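PDB 6DX2: RNA-dependent RNA polymerase from Dera Ghazi Khan orthonairovirus, which probably copies viral RNA as the full-length protein and carries in this N-terminal piece a viral OTU domain, a cysteine protease with probable deubiquitinase activity. Local coordinates for residues R59-K62 with N63-S67; Q75-Q78 with A79-Y83; N82-N85 with S86-R90; G101-E104 with A105-S109. All blocks are in the same frame, centred on the assembly; numbering follows the deposited sequence.

In the fold
All four contacts are local ones in the helical part of the OTU domain, and they follow one another along the chain. Contact 1 lies on helix 58-71, contact 2 on helix 77-82, contact 3 at the start of helix 86-93 and contact 4 at the start of helix 102-112. Contacts 2 and 3 share N82 and Y83, with centres about 8 Å apart, whereas contacts 1 and 2 are about 16 Å apart between centres and do not touch. Contact 4, nearest the centre of the chain, touches the other three: I107 and L108 meet I65, E104 meets Y89, and E106 meets Q78. Its helix therefore joins the outer helices to the mixed sheet.

Contact 1 (R59-K62 with N63-S67); sequences RSIK and NTIAS
I61 and I65, one turn apart on helix 58-71, make the buried side of this contact. The CD1 methyl of I65 reaches back along the helix to CG2 of I61 at 4.3 Å, and the closer approach is that of I65 CG1, which passes 3.4 Å from the carbonyl O of I61. This backward reach follows from chi1 of -68°, which sets CG1 of I65 beside its own backbone N and opposite the carbonyl carbon. Branched aliphatic chains suit the place, because V47 on helix 42-52 meets I61 and I107 and L108 on helix 102-112 close on I65. A66 is small enough to let R90 and M93 of helix 86-93 come near, while its N donates to K62 O at 2.9 Å. The buried chain of K62 ends on M93 O through NZ and makes a cation-pi contact with F44.

The other side faces solvent and is polar and looser. With chi1 at -70°, the amide of N63 swings back over the preceding turn, yet its OD1 stays 3.9 Å from R59 O, as two acceptors should. A water bridges them by donating to both, 3.0 Å to N63 OD1 and 3.3 Å to R59 O. That same carbonyl also receives the N-H of N63 at 3.1 Å. T64 OG1 makes at most a weak bond to S60 O at 3.3 Å.

Chemically the helix is amphipathic: hydrocarbon dominates its inner face, with the K62 amine accommodated there by polar and aromatic partners, while the outer face is polar and hydrated.

Contact 2 (Q75-Q78 with A79-Y83); sequences QCVQ and AKLNY
C76 and A79 meet through their CB atoms, 3.8 Å apart, where the chain turns into the short, weakly bonded helix 77-82. The carbonyl O of C76 takes the N-H of K80 at 3.0 Å in a fairly straight bond (159°). The next turn is tighter: L81 N bonds to Q78 O, only three residues back, at 3.0 Å, and approaches from well above the carbonyl plane, a geometry more like a 3-10 turn than a regular alpha-helical one. K80 lies back along the entry to the helix, its CG 3.3 Å from C76 O and its CE 4.1 Å from V77 CA. A bend at chi3 (-89°) then turns its end so that NZ can bond to G74 O. A long, flexible lysine suits this exposed flank, whereas alanine lets the buried flank at A79 sit close.

One step outward, C76 is the centre of an inverse gamma turn, closed by a weak bond from V77 N to Q75 O. K110 NZ donates to Q75 O, and E106 OE1 accepts from Q78 N near the helix start. The short helix thus rests on helix 102-112, with C76 on I107 and A79 on V103, while C76 also reaches F68 of helix 58-71.

Contact 3 (N82-N85 with S86-R90); sequences NYAN and SSDYR
Y83 lays its ring against Y89 across the turn that opens helix 86-93. From the root, CB of Y83 lies 4.0 Å from Y89 CB, and CG sits by CA and CB of Y89. At CD1 the ring meets Y89 CA at 3.7 Å; this CA stands over the ring face, giving a CH-pi contact displaced toward the rim. On the far flank CD2 and CE2 both meet Y89 CD1, CE2 at 3.6 Å. The edge of Y89 points at the face of Y83, an edge-to-face pair with planes at 68° and centroids 5.3 Å apart. Beyond the ring, OH of Y83 bonds to D92 OD2. Tyrosine suits both places, its ring supplying flat apolar surface while the hydroxyl bonds beyond it, which for Y89 is to E104 OE2.

N85 starts the helix. Chi1 of 50° sets CG between backbone N and carbonyl carbon, and the amide rotation about CB-CG then brings OD1 over the first turn, where it accepts from D88 N at 2.7 Å (167°). The backbone O of N85 receives Y89 N at 3.2 Å, the first regular helical bond. A water accepts from A84 N and donates to D88 OD2 at 2.7 Å, tying the loop to the first turn. The acid of D88 would probably be favoured by the partial positive charge of the helix N-terminus. A side-chain oxygen taking the N-H three residues ahead is the classic asparagine N-cap, here closing a tight link between two helices.

Contact 4 (G101-E104 with A105-S109); sequences GSVE and AEILS
This is a local contact within the first two turns of helix 102-112, joining G101 and V103 to A105 and I107 in the buried interior of the domain. A regular run of backbone bonds carries it: A105 N reaches G101 O at 2.9 Å and L108 N reaches E104 O at 2.8 Å. G101, at the N-cap, has phi/psi of -165°/-144°, angles that glycine adopts far more easily than other residues. E104 bends at chi2 (71°) and folds back, and its OE1 accepts from G101 N at 2.9 Å through the anti lone pair. This is half of a capping box; glycine has no side chain to supply the other half. The second oxygen, OE2, takes the hydroxyl of Y98 besides a second hydroxyl, so the buried carboxylate is satisfied on both oxygens.

On another flank, V103 CG1 packs on I107 CD1 at 4.3 Å; their apolar branches suit the side of the helix turned to helices 58-71 and 77-82. The chain of E106 reaches outward and slightly back, with CG anti to the backbone N, bringing OE1, also engaged by helix 77-82, near enough for a water to donate to it at 2.6 Å and to V103 O at 3.3 Å.

Small A105 faces I116 and L118 of strand 116-121 and Y133 of strand 127-133, while I107 and L108 point to helix 58-71 and V103 to helix 77-82, leaving this helix wedged between the sheet and the outer helices.

Contact 1 (R59-K62 with N63-S67)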
loop_
_atom_site.group_PDB
_atom_site.type_symbol
_atom_site.label_atom_id
_atom_site.label_comp_id
_atom_site.label_asym_id
_atom_site.label_seq_id
_atom_site.Cartn_x
_atom_site.Cartn_y
_atom_site.Cartn_z
ATOM N N ARG A 59 1.022 -0.183 -14.806
ATOM C CA ARG A 59 2.396 -0.521 -15.172
ATOM C C ARG A 59 3.355 0.642 -14.933
ATOM O O ARG A 59 4.512 0.427 -14.561
ATOM C CB ARG A 59 2.486 -0.951 -16.645
ATOM C CG ARG A 59 1.509 -2.069 -17.080
ATOM C CD ARG A 59 1.863 -2.670 -18.477
ATOM N NE ARG A 59 2.869 -3.707 -18.265
ATOM C CZ ARG A 59 2.637 -5.019 -18.331
ATOM N NH1 ARG A 59 1.434 -5.488 -18.669
ATOM N NH2 ARG A 59 3.628 -5.866 -18.089
ATOM N N SER A 60 2.919 1.877 -15.163
ATOM C CA SER A 60 3.848 2.981 -14.948
ATOM C C SER A 60 4.146 3.178 -13.470
ATOM O O SER A 60 5.224 3.673 -13.118
ATOM C CB SER A 60 3.299 4.253 -15.578
ATOM O OG SER A 60 2.122 4.619 -14.920
ATOM N N ILE A 61 3.234 2.778 -12.599
ATOM C CA ILE A 61 3.528 2.813 -11.167
ATOM C C ILE A 61 4.662 1.857 -10.838
ATOM O O ILE A 61 5.561 2.183 -10.057
ATOM C CB ILE A 61 2.265 2.480 -10.370
ATOM C CG1 ILE A 61 1.328 3.685 -10.446
ATOM C CG2 ILE A 61 2.617 2.129 -8.955
ATOM C CD1 ILE A 61 -0.068 3.259 -10.378
ATOM N N LYS A 62 4.632 0.658 -11.435
ATOM C CA LYS A 62 5.757 -0.266 -11.314
ATOM C C LYS A 62 7.054 0.370 -11.770
ATOM O O LYS A 62 8.113 0.097 -11.200
ATOM C CB LYS A 62 5.519 -1.540 -12.144
ATOM C CG LYS A 62 4.477 -2.462 -11.482
ATOM C CD LYS A 62 4.386 -3.749 -12.292
ATOM C CE LYS A 62 4.190 -4.899 -11.368
ATOM N NZ LYS A 62 4.276 -6.176 -12.079
ATOM N N ASN A 63 7.015 1.135 -12.877
ATOM C CA ASN A 63 8.252 1.727 -13.378
ATOM C C ASN A 63 8.797 2.757 -12.402
ATOM O O ASN A 63 10.019 2.875 -12.233
ATOM C CB ASN A 63 8.022 2.350 -14.758
ATOM C CG ASN A 63 7.791 1.289 -15.830
ATOM O OD1 ASN A 63 8.248 0.165 -15.687
ATOM N ND2 ASN A 63 7.092 1.647 -16.901
ATOM N N THR A 64 7.892 3.492 -11.747
ATOM C CA THR A 64 8.284 4.445 -10.722
ATOM C C THR A 64 8.937 3.733 -9.548
ATOM O O THR A 64 10.004 4.150 -9.075
ATOM C CB THR A 64 7.056 5.243 -10.285
ATOM O OG1 THR A 64 6.640 6.060 -11.386
ATOM C CG2 THR A 64 7.434 6.128 -9.134
ATOM N N ILE A 65 8.352 2.609 -9.128
ATOM C CA ILE A 65 8.951 1.816 -8.054
ATOM C C ILE A 65 10.332 1.327 -8.470
ATOM O O ILE A 65 11.293 1.329 -7.685
ATOM C CB ILE A 65 8.037 0.633 -7.713
ATOM C CG1 ILE A 65 6.756 1.142 -7.078
ATOM C CG2 ILE A 65 8.763 -0.381 -6.779
ATOM C CD1 ILE A 65 5.723 -0.001 -6.983
ATOM N N ALA A 66 10.448 0.888 -9.715
ATOM C CA ALA A 66 11.707 0.352 -10.164
ATOM C C ALA A 66 12.775 1.443 -10.166
ATOM O O ALA A 66 13.921 1.184 -9.819
ATOM C CB ALA A 66 11.538 -0.271 -11.550
ATOM N N SER A 67 12.404 2.675 -10.546
ATOM C CA SER A 67 13.387 3.751 -10.580
ATOM C C SER A 67 13.865 4.067 -9.175
ATOM O O SER A 67 15.075 4.291 -8.958
ATOM C CB SER A 67 12.805 5.011 -11.244
ATOM O OG SER A 67 12.107 5.831 -10.306
HETATM O O HOH W 1 6.108 -1.805 -16.371
#

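Contact 2 (Q75-Q78 with A79-Y83)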
loop_
_atom_site.group_PDB
_atom_site.type_symbol
_atom_site.label_atom_id
_atom_site.label_comp_id
_atom_site.label_asym_id
_atom_site.label_seq_id
_atom_site.Cartn_x
_atom_site.Cartn_y
_atom_site.Cartn_z
ATOM N N GLN A 75 17.284 2.586 0.868
ATOM C CA GLN A 75 16.022 2.943 1.495
ATOM C C GLN A 75 14.918 1.903 1.277
ATOM O O GLN A 75 13.826 2.046 1.828
ATOM C CB GLN A 75 15.534 4.281 0.947
ATOM C CG GLN A 75 16.646 5.339 0.912
ATOM C CD GLN A 75 17.347 5.503 2.253
ATOM O OE1 GLN A 75 18.566 5.264 2.383
ATOM N NE2 GLN A 75 16.579 5.912 3.265
ATOM N N CYS A 76 15.165 0.870 0.480
ATOM C CA CYS A 76 14.164 -0.171 0.231
ATOM C C CYS A 76 14.314 -1.271 1.281
ATOM O O CYS A 76 14.796 -2.378 1.001
ATOM C CB CYS A 76 14.352 -0.727 -1.175
ATOM S SG CYS A 76 14.094 0.555 -2.470
ATOM N N VAL A 77 13.974 -0.914 2.526
ATOM C CA VAL A 77 14.367 -1.757 3.665
ATOM C C VAL A 77 13.765 -3.150 3.525
ATOM O O VAL A 77 14.466 -4.171 3.673
ATOM C CB VAL A 77 13.936 -1.106 4.995
ATOM C CG1 VAL A 77 14.171 -2.036 6.193
ATOM C CG2 VAL A 77 14.649 0.215 5.196
ATOM N N GLN A 78 12.454 -3.215 3.235
ATOM C CA GLN A 78 11.812 -4.517 3.201
ATOM C C GLN A 78 12.248 -5.301 1.980
ATOM O O GLN A 78 12.456 -6.515 2.063
ATOM C CB GLN A 78 10.289 -4.370 3.243
ATOM C CG GLN A 78 9.723 -3.791 4.549
ATOM C CD GLN A 78 10.074 -4.608 5.797
ATOM O OE1 GLN A 78 11.009 -4.274 6.547
ATOM N NE2 GLN A 78 9.326 -5.680 6.027
ATOM N N ALA A 79 12.428 -4.618 0.841
ATOM C CA ALA A 79 12.898 -5.298 -0.356
ATOM C C ALA A 79 14.244 -5.978 -0.124
ATOM O O ALA A 79 14.463 -7.096 -0.600
ATOM C CB ALA A 79 13.011 -4.315 -1.515
ATOM N N LYS A 80 15.152 -5.312 0.611
ATOM C CA LYS A 80 16.470 -5.860 0.949
ATOM C C LYS A 80 16.409 -7.136 1.769
ATOM O O LYS A 80 17.377 -7.900 1.766
ATOM C CB LYS A 80 17.263 -4.803 1.708
ATOM C CG LYS A 80 17.826 -3.714 0.836
ATOM C CD LYS A 80 18.880 -2.930 1.613
ATOM C CE LYS A 80 18.275 -1.756 2.380
ATOM N NZ LYS A 80 19.300 -0.884 3.088
ATOM N N LEU A 81 15.313 -7.396 2.471
ATOM C CA LEU A 81 15.176 -8.657 3.204
ATOM C C LEU A 81 14.852 -9.818 2.288
ATOM O O LEU A 81 15.174 -10.963 2.610
ATOM C CB LEU A 81 14.065 -8.557 4.255
ATOM C CG LEU A 81 14.387 -7.772 5.518
ATOM C CD1 LEU A 81 15.602 -8.378 6.188
ATOM C CD2 LEU A 81 14.613 -6.308 5.230
ATOM N N ASN A 82 14.205 -9.539 1.159
ATOM C CA ASN A 82 13.708 -10.543 0.238
ATOM C C ASN A 82 14.569 -10.691 -1.005
ATOM O O ASN A 82 14.380 -11.649 -1.744
ATOM C CB ASN A 82 12.271 -10.193 -0.194
ATOM C CG ASN A 82 11.246 -10.377 0.928
ATOM O OD1 ASN A 82 11.568 -10.943 1.968
ATOM N ND2 ASN A 82 9.969 -9.969 0.676
ATOM N N TYR A 83 15.476 -9.760 -1.282
ATOM C CA TYR A 83 16.218 -9.785 -2.538
ATOM C C TYR A 83 17.659 -9.401 -2.281
ATOM O O TYR A 83 17.928 -8.528 -1.453
ATOM C CB TYR A 83 15.622 -8.815 -3.574
ATOM C CG TYR A 83 14.287 -9.288 -4.040
ATOM C CD1 TYR A 83 14.179 -10.173 -5.098
ATOM C CD2 TYR A 83 13.133 -8.866 -3.406
ATOM C CE1 TYR A 83 12.954 -10.649 -5.509
ATOM C CE2 TYR A 83 11.889 -9.327 -3.815
ATOM C CZ TYR A 83 11.806 -10.212 -4.867
ATOM O OH TYR A 83 10.557 -10.658 -5.274
#

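Contact 3 (N82-N85 with S86-R90)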
loop_
_atom_site.group_PDB
_atom_site.type_symbol
_atom_site.label_atom_id
_atom_site.label_comp_id
_atom_site.label_asym_id
_atom_site.label_seq_id
_atom_site.Cartn_x
_atom_site.Cartn_y
_atom_site.Cartn_z
ATOM N N ASN A 82 14.205 -9.539 1.159
ATOM C CA ASN A 82 13.708 -10.543 0.238
ATOM C C ASN A 82 14.569 -10.691 -1.005
ATOM O O ASN A 82 14.380 -11.649 -1.744
ATOM C CB ASN A 82 12.271 -10.193 -0.194
ATOM C CG ASN A 82 11.246 -10.377 0.928
ATOM O OD1 ASN A 82 11.568 -10.943 1.968
ATOM N ND2 ASN A 82 9.969 -9.969 0.676
ATOM N N TYR A 83 15.476 -9.760 -1.282
ATOM C CA TYR A 83 16.218 -9.785 -2.538
ATOM C C TYR A 83 17.659 -9.401 -2.281
ATOM O O TYR A 83 17.928 -8.528 -1.453
ATOM C CB TYR A 83 15.622 -8.815 -3.574
ATOM C CG TYR A 83 14.287 -9.288 -4.040
ATOM C CD1 TYR A 83 14.179 -10.173 -5.098
ATOM C CD2 TYR A 83 13.133 -8.866 -3.406
ATOM C CE1 TYR A 83 12.954 -10.649 -5.509
ATOM C CE2 TYR A 83 11.889 -9.327 -3.815
ATOM C CZ TYR A 83 11.806 -10.212 -4.867
ATOM O OH TYR A 83 10.557 -10.658 -5.274
ATOM N N ALA A 84 18.583 -10.023 -3.034
ATOM C CA ALA A 84 20.014 -9.779 -2.844
ATOM C C ALA A 84 20.447 -8.403 -3.335
ATOM O O ALA A 84 21.399 -7.830 -2.797
ATOM C CB ALA A 84 20.850 -10.851 -3.556
ATOM N N ASN A 85 19.807 -7.873 -4.368
ATOM C CA ASN A 85 20.213 -6.588 -4.913
ATOM C C ASN A 85 19.024 -5.987 -5.633
ATOM O O ASN A 85 17.981 -6.637 -5.815
ATOM C CB ASN A 85 21.389 -6.723 -5.876
ATOM C CG ASN A 85 21.151 -7.800 -6.916
ATOM O OD1 ASN A 85 20.327 -7.639 -7.813
ATOM N ND2 ASN A 85 21.899 -8.905 -6.814
ATOM N N SER A 86 19.172 -4.708 -5.994
ATOM C CA SER A 86 18.070 -4.016 -6.658
ATOM C C SER A 86 17.788 -4.630 -8.024
ATOM O O SER A 86 16.634 -4.652 -8.472
ATOM C CB SER A 86 18.373 -2.513 -6.799
ATOM O OG SER A 86 19.324 -2.319 -7.829
ATOM N N SER A 87 18.802 -5.164 -8.684
ATOM C CA SER A 87 18.590 -5.730 -10.013
ATOM C C SER A 87 17.671 -6.948 -9.961
ATOM O O SER A 87 16.739 -7.074 -10.772
ATOM C CB SER A 87 19.939 -6.094 -10.649
ATOM O OG SER A 87 19.689 -6.529 -11.963
ATOM N N ASP A 88 17.926 -7.860 -9.012
ATOM C CA ASP A 88 17.027 -8.993 -8.792
ATOM C C ASP A 88 15.610 -8.529 -8.442
ATOM O O ASP A 88 14.628 -9.076 -8.966
ATOM C CB ASP A 88 17.560 -9.890 -7.675
ATOM C CG ASP A 88 18.888 -10.549 -8.024
ATOM O OD1 ASP A 88 19.258 -10.578 -9.224
ATOM O OD2 ASP A 88 19.567 -11.020 -7.085
ATOM N N TYR A 89 15.486 -7.533 -7.547
ATOM C CA TYR A 89 14.170 -7.059 -7.160
ATOM C C TYR A 89 13.422 -6.529 -8.375
ATOM O O TYR A 89 12.245 -6.881 -8.611
ATOM C CB TYR A 89 14.266 -5.974 -6.082
ATOM C CG TYR A 89 12.902 -5.304 -5.823
ATOM C CD1 TYR A 89 11.843 -6.010 -5.254
ATOM C CD2 TYR A 89 12.673 -3.994 -6.193
ATOM C CE1 TYR A 89 10.629 -5.448 -5.082
ATOM C CE2 TYR A 89 11.439 -3.413 -5.996
ATOM C CZ TYR A 89 10.421 -4.143 -5.433
ATOM O OH TYR A 89 9.193 -3.562 -5.228
ATOM N N ARG A 90 14.081 -5.668 -9.160
ATOM C CA ARG A 90 13.345 -5.025 -10.244
ATOM C C ARG A 90 12.898 -6.039 -11.281
ATOM O O ARG A 90 11.786 -5.937 -11.802
ATOM C CB ARG A 90 14.177 -3.925 -10.892
ATOM C CG ARG A 90 14.337 -2.736 -9.963
ATOM C CD ARG A 90 15.292 -1.724 -10.632
ATOM N NE ARG A 90 16.683 -1.910 -10.224
ATOM C CZ ARG A 90 17.685 -2.129 -11.072
ATOM N NH1 ARG A 90 17.438 -2.201 -12.375
ATOM N NH2 ARG A 90 18.920 -2.275 -10.613
HETATM O O HOH W 2 17.966 -11.850 -5.034
#

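Contact 4 (G101-E104 with A105-S109)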
loop_
_atom_site.group_PDB
_atom_site.type_symbol
_atom_site.label_atom_id
_atom_site.label_comp_id
_atom_site.label_asym_id
_atom_site.label_seq_id
_atom_site.Cartn_x
_atom_site.Cartn_y
_atom_site.Cartn_z
ATOM N N GLY A 101 2.819 -5.753 -2.201
ATOM C CA GLY A 101 2.496 -5.719 -0.795
ATOM C C GLY A 101 3.322 -4.678 -0.103
ATOM O O GLY A 101 3.649 -3.653 -0.696
ATOM N N SER A 102 3.708 -4.989 1.130
ATOM C CA SER A 102 4.382 -3.987 1.975
ATOM C C SER A 102 5.697 -3.525 1.369
ATOM O O SER A 102 6.095 -2.374 1.576
ATOM C CB SER A 102 4.568 -4.577 3.372
ATOM O OG SER A 102 5.407 -5.677 3.304
ATOM N N VAL A 103 6.422 -4.408 0.662
ATOM C CA VAL A 103 7.684 -4.004 0.026
ATOM C C VAL A 103 7.445 -2.848 -0.932
ATOM O O VAL A 103 8.162 -1.837 -0.907
ATOM C CB VAL A 103 8.312 -5.196 -0.717
ATOM C CG1 VAL A 103 9.451 -4.698 -1.587
ATOM C CG2 VAL A 103 8.833 -6.212 0.281
ATOM N N GLU A 104 6.393 -2.975 -1.764
ATOM C CA GLU A 104 6.024 -1.943 -2.714
ATOM C C GLU A 104 5.343 -0.752 -2.043
ATOM O O GLU A 104 5.495 0.371 -2.520
ATOM C CB GLU A 104 5.079 -2.534 -3.778
ATOM C CG GLU A 104 5.861 -3.467 -4.697
ATOM C CD GLU A 104 6.263 -4.743 -4.023
ATOM O OE1 GLU A 104 5.483 -5.291 -3.184
ATOM O OE2 GLU A 104 7.411 -5.167 -4.291
ATOM N N ALA A 105 4.580 -0.972 -0.979
ATOM C CA ALA A 105 3.995 0.172 -0.284
ATOM C C ALA A 105 5.090 1.059 0.294
ATOM O O ALA A 105 5.053 2.295 0.178
ATOM C CB ALA A 105 3.081 -0.336 0.831
ATOM N N GLU A 106 6.098 0.441 0.890
ATOM C CA GLU A 106 7.203 1.223 1.446
ATOM C C GLU A 106 7.894 2.023 0.348
ATOM O O GLU A 106 8.112 3.231 0.492
ATOM C CB GLU A 106 8.182 0.297 2.148
ATOM C CG GLU A 106 9.490 0.999 2.567
ATOM C CD GLU A 106 10.323 0.093 3.427
ATOM O OE1 GLU A 106 10.803 -0.877 2.845
ATOM O OE2 GLU A 106 10.527 0.374 4.645
ATOM N N ILE A 107 8.191 1.374 -0.779
ATOM C CA ILE A 107 8.913 2.059 -1.864
ATOM C C ILE A 107 8.055 3.157 -2.478
ATOM O O ILE A 107 8.510 4.297 -2.682
ATOM C CB ILE A 107 9.374 1.061 -2.936
ATOM C CG1 ILE A 107 10.455 0.136 -2.388
ATOM C CG2 ILE A 107 9.967 1.808 -4.124
ATOM C CD1 ILE A 107 10.861 -1.073 -3.383
ATOM N N LEU A 108 6.796 2.837 -2.799
ATOM C CA LEU A 108 5.963 3.844 -3.459
ATOM C C LEU A 108 5.734 5.062 -2.577
ATOM O O LEU A 108 5.632 6.181 -3.074
ATOM C CB LEU A 108 4.593 3.232 -3.843
ATOM C CG LEU A 108 3.929 3.960 -4.992
ATOM C CD1 LEU A 108 4.705 4.155 -6.215
ATOM C CD2 LEU A 108 2.661 3.113 -5.339
ATOM N N SER A 109 5.551 4.860 -1.278
ATOM C CA SER A 109 5.381 6.015 -0.392
ATOM C C SER A 109 6.572 6.960 -0.483
ATOM O O SER A 109 6.400 8.198 -0.574
ATOM C CB SER A 109 5.189 5.534 1.031
ATOM O OG SER A 109 6.359 5.013 1.608
HETATM O O HOH W 3 11.089 -1.979 0.510
#